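Local coordinates for NimC/NimA family protein (Clostridium acetobutylicum, PDB 2IG6) that binds flavin mononucleotide and is probably an oxidoreductase of the NimC/NimA family, related to pyridoxamine 5'-phosphate oxidases, at residues Gly31-Ala36 with Leu58-Asn63. Residues are numbered along the deposited sequence; the frame is centred on the assembly and turned at random. Where two conformers were deposited one is given.
Sequences GVFYLA and LYIVSN. With FMN (flavin mononucleotide), chain D.
Ile60 meets Phe33 and Leu35 through its two separate branches, and these apolar touches are the whole direct contact between segments 31-36 and 58-63, whose strands are not paired with each other. Its CG2 methyl approaches the Phe33 ring obliquely, 4.2 Å from CZ. The other branch is extended (chi2 172°), carrying CD1 to within 4.2 Å of Leu35 CD2. All three side chains are buried; Met72 of helix 67-74 packs on both Leu35 and Ile60, while Phe48 of strand 42-48 lies against Phe33 and Leu35. In the conformer given, Val32 CG2 lies 3.9 Å from the C7M methyl of FMN, at the far end of the isoalloxazine.

Val61 and Ser62 hydrogen-bond the flavin. N3 of FMN donates to the carbonyl O of Val61 at 2.9 Å, nearly straight at 168°. Next to it, Ser62 OG donates to FMN O2 at 2.8 Å, a reach set by chi1 of -156°, which turns the hydroxyl away from the backbone N and onto the flavin.

Residues 58-63 thus read the pyrimidine edge through one acceptor and one donor; the hydrogen bond to O2 would probably favour negative charge near N1-C2=O2 in the reduced flavin.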
loop_
_atom_site.group_PDB
_atom_site.type_symbol
_atom_site.label_atom_id
_atom_site.label_comp_id
_atom_site.label_asym_id
_atom_site.label_seq_id
_atom_site.Cartn_x
_atom_site.Cartn_y
_atom_site.Cartn_z
ATOM N N GLY A 31 -1.899 12.857 2.956
ATOM C CA GLY A 31 -2.124 12.682 4.377
ATOM C C GLY A 31 -1.698 11.294 4.772
ATOM O O GLY A 31 -0.562 11.078 5.193
ATOM N N VAL A 32 -2.606 10.346 4.645
ATOM C CA VAL A 32 -2.244 8.962 4.881
ATOM C C VAL A 32 -1.651 8.406 3.592
ATOM O O VAL A 32 -2.097 8.744 2.478
ATOM C CB VAL A 32 -3.438 8.104 5.399
ATOM C CG1 VAL A 32 -4.537 7.950 4.350
ATOM C CG2 VAL A 32 -2.943 6.752 5.849
ATOM N N PHE A 33 -0.616 7.592 3.738
ATOM C CA PHE A 33 -0.052 6.906 2.615
ATOM C C PHE A 33 0.281 5.482 3.065
ATOM O O PHE A 33 0.147 5.133 4.246
ATOM C CB PHE A 33 1.142 7.653 2.010
ATOM C CG PHE A 33 2.233 7.947 2.997
ATOM C CD1 PHE A 33 2.240 9.139 3.698
ATOM C CD2 PHE A 33 3.265 7.029 3.204
ATOM C CE1 PHE A 33 3.268 9.419 4.622
ATOM C CE2 PHE A 33 4.293 7.301 4.110
ATOM C CZ PHE A 33 4.299 8.494 4.809
ATOM N N TYR A 34 0.622 4.638 2.103
ATOM C CA TYR A 34 0.792 3.215 2.358
ATOM C C TYR A 34 2.221 2.776 2.069
ATOM O O TYR A 34 2.729 2.974 0.970
ATOM C CB TYR A 34 -0.245 2.417 1.573
ATOM C CG TYR A 34 -1.617 2.733 2.127
ATOM C CD1 TYR A 34 -2.298 3.888 1.763
ATOM C CD2 TYR A 34 -2.202 1.901 3.072
ATOM C CE1 TYR A 34 -3.533 4.184 2.308
ATOM C CE2 TYR A 34 -3.420 2.179 3.608
ATOM C CZ TYR A 34 -4.094 3.323 3.226
ATOM O OH TYR A 34 -5.319 3.592 3.809
ATOM N N LEU A 35 2.840 2.169 3.080
ATOM C CA LEU A 35 4.235 1.749 3.024
ATOM C C LEU A 35 4.305 0.240 2.837
ATOM O O LEU A 35 3.772 -0.529 3.671
ATOM C CB LEU A 35 4.937 2.104 4.323
ATOM C CG LEU A 35 6.369 1.569 4.452
ATOM C CD1 LEU A 35 7.251 2.219 3.443
ATOM C CD2 LEU A 35 6.883 1.785 5.875
ATOM N N ALA A 36 4.882 -0.176 1.717
ATOM C CA ALA A 36 5.049 -1.594 1.436
ATOM C C ALA A 36 6.492 -2.033 1.681
ATOM O O ALA A 36 7.444 -1.387 1.234
ATOM C CB ALA A 36 4.634 -1.922 0.008
ATOM N N LEU A 58 14.118 12.968 2.742
ATOM C CA LEU A 58 12.746 12.662 3.095
ATOM C C LEU A 58 12.712 11.575 4.163
ATOM O O LEU A 58 13.204 10.447 3.948
ATOM C CB LEU A 58 11.980 12.203 1.853
ATOM C CG LEU A 58 10.525 11.786 2.098
ATOM C CD1 LEU A 58 9.668 12.978 2.499
ATOM C CD2 LEU A 58 9.949 11.072 0.890
ATOM N N TYR A 59 12.114 11.910 5.304
ATOM C CA TYR A 59 12.019 11.001 6.444
ATOM C C TYR A 59 10.593 10.517 6.696
ATOM O O TYR A 59 9.631 11.258 6.476
ATOM C CB TYR A 59 12.482 11.697 7.729
ATOM C CG TYR A 59 13.986 11.806 7.872
ATOM C CD1 TYR A 59 14.683 12.806 7.216
ATOM C CD2 TYR A 59 14.699 10.911 8.683
ATOM C CE1 TYR A 59 16.060 12.922 7.352
ATOM C CE2 TYR A 59 16.062 11.011 8.809
ATOM C CZ TYR A 59 16.737 12.019 8.143
ATOM O OH TYR A 59 18.099 12.154 8.294
ATOM N N ILE A 60 10.510 9.270 7.160
ATOM C CA ILE A 60 9.323 8.657 7.737
ATOM C C ILE A 60 9.675 8.263 9.165
ATOM O O ILE A 60 10.847 8.297 9.545
ATOM C CB ILE A 60 8.851 7.441 6.917
ATOM C CG1 ILE A 60 9.938 6.354 6.808
ATOM C CG2 ILE A 60 8.431 7.923 5.534
ATOM C CD1 ILE A 60 9.514 5.051 6.181
ATOM N N VAL A 61 8.673 7.929 9.966
ATOM C CA VAL A 61 8.922 7.574 11.345
ATOM C C VAL A 61 8.318 6.218 11.634
ATOM O O VAL A 61 7.358 5.783 10.981
ATOM C CB VAL A 61 8.397 8.665 12.354
ATOM C CG1 VAL A 61 8.876 10.051 11.958
ATOM C CG2 VAL A 61 6.893 8.647 12.466
ATOM N N SER A 62 8.890 5.541 12.614
ATOM C CA SER A 62 8.328 4.308 13.115
ATOM C C SER A 62 8.839 4.053 14.536
ATOM O O SER A 62 9.208 4.967 15.246
ATOM C CB SER A 62 8.625 3.116 12.171
ATOM O OG SER A 62 7.657 2.089 12.342
ATOM N N ASN A 63 8.775 2.797 14.928
ATOM C CA ASN A 63 9.006 2.321 16.293
ATOM C C ASN A 63 9.866 1.059 16.132
ATOM O O ASN A 63 9.485 0.160 15.376
ATOM C CB ASN A 63 7.589 2.022 16.792
ATOM C CG ASN A 63 7.514 1.262 18.052
ATOM O OD1 ASN A 63 8.360 0.458 18.380
ATOM N ND2 ASN A 63 6.410 1.461 18.746
HETATM N N1 FMN D . 3.006 3.625 12.064
HETATM C C2 FMN D . 4.306 4.091 11.968
HETATM O O2 FMN D . 5.202 3.395 12.420
HETATM N N3 FMN D . 4.569 5.295 11.349
HETATM C C4 FMN D . 3.554 6.097 10.874
HETATM O O4 FMN D . 3.803 7.078 10.171
HETATM C C4A FMN D . 2.238 5.629 10.968
HETATM N N5 FMN D . 1.191 6.412 10.502
HETATM C C5A FMN D . -0.101 5.925 10.572
HETATM C C6 FMN D . -1.148 6.696 10.069
HETATM C C7 FMN D . -2.446 6.212 10.138
HETATM C C7M FMN D . -3.551 7.097 9.652
HETATM C C8 FMN D . -2.691 4.962 10.714
HETATM C C8M FMN D . -4.049 4.321 10.652
HETATM C C9 FMN D . -1.666 4.199 11.233
HETATM C C9A FMN D . -0.341 4.681 11.147
HETATM N N10 FMN D . 0.695 3.914 11.649
HETATM C C10 FMN D . 1.993 4.402 11.562
HETATM C "C1'" FMN D . 0.498 2.634 12.407
HETATM C "C2'" FMN D . 0.796 1.424 11.513
HETATM O "O2'" FMN D . -0.112 1.339 10.408
HETATM C "C3'" FMN D . 0.714 0.181 12.382
HETATM O "O3'" FMN D . 1.535 0.313 13.545
HETATM C "C4'" FMN D . 1.093 -1.082 11.612
HETATM O "O4'" FMN D . 0.610 -2.182 12.346
HETATM C "C5'" FMN D . 2.608 -1.231 11.470
HETATM O "O5'" FMN D . 2.984 -2.224 10.522
HETATM P P FMN D . 3.371 -3.697 11.042
HETATM O O1P FMN D . 3.727 -4.567 9.896
HETATM O O2P FMN D . 2.162 -4.230 11.777
HETATM O O3P FMN D . 4.524 -3.601 12.021
#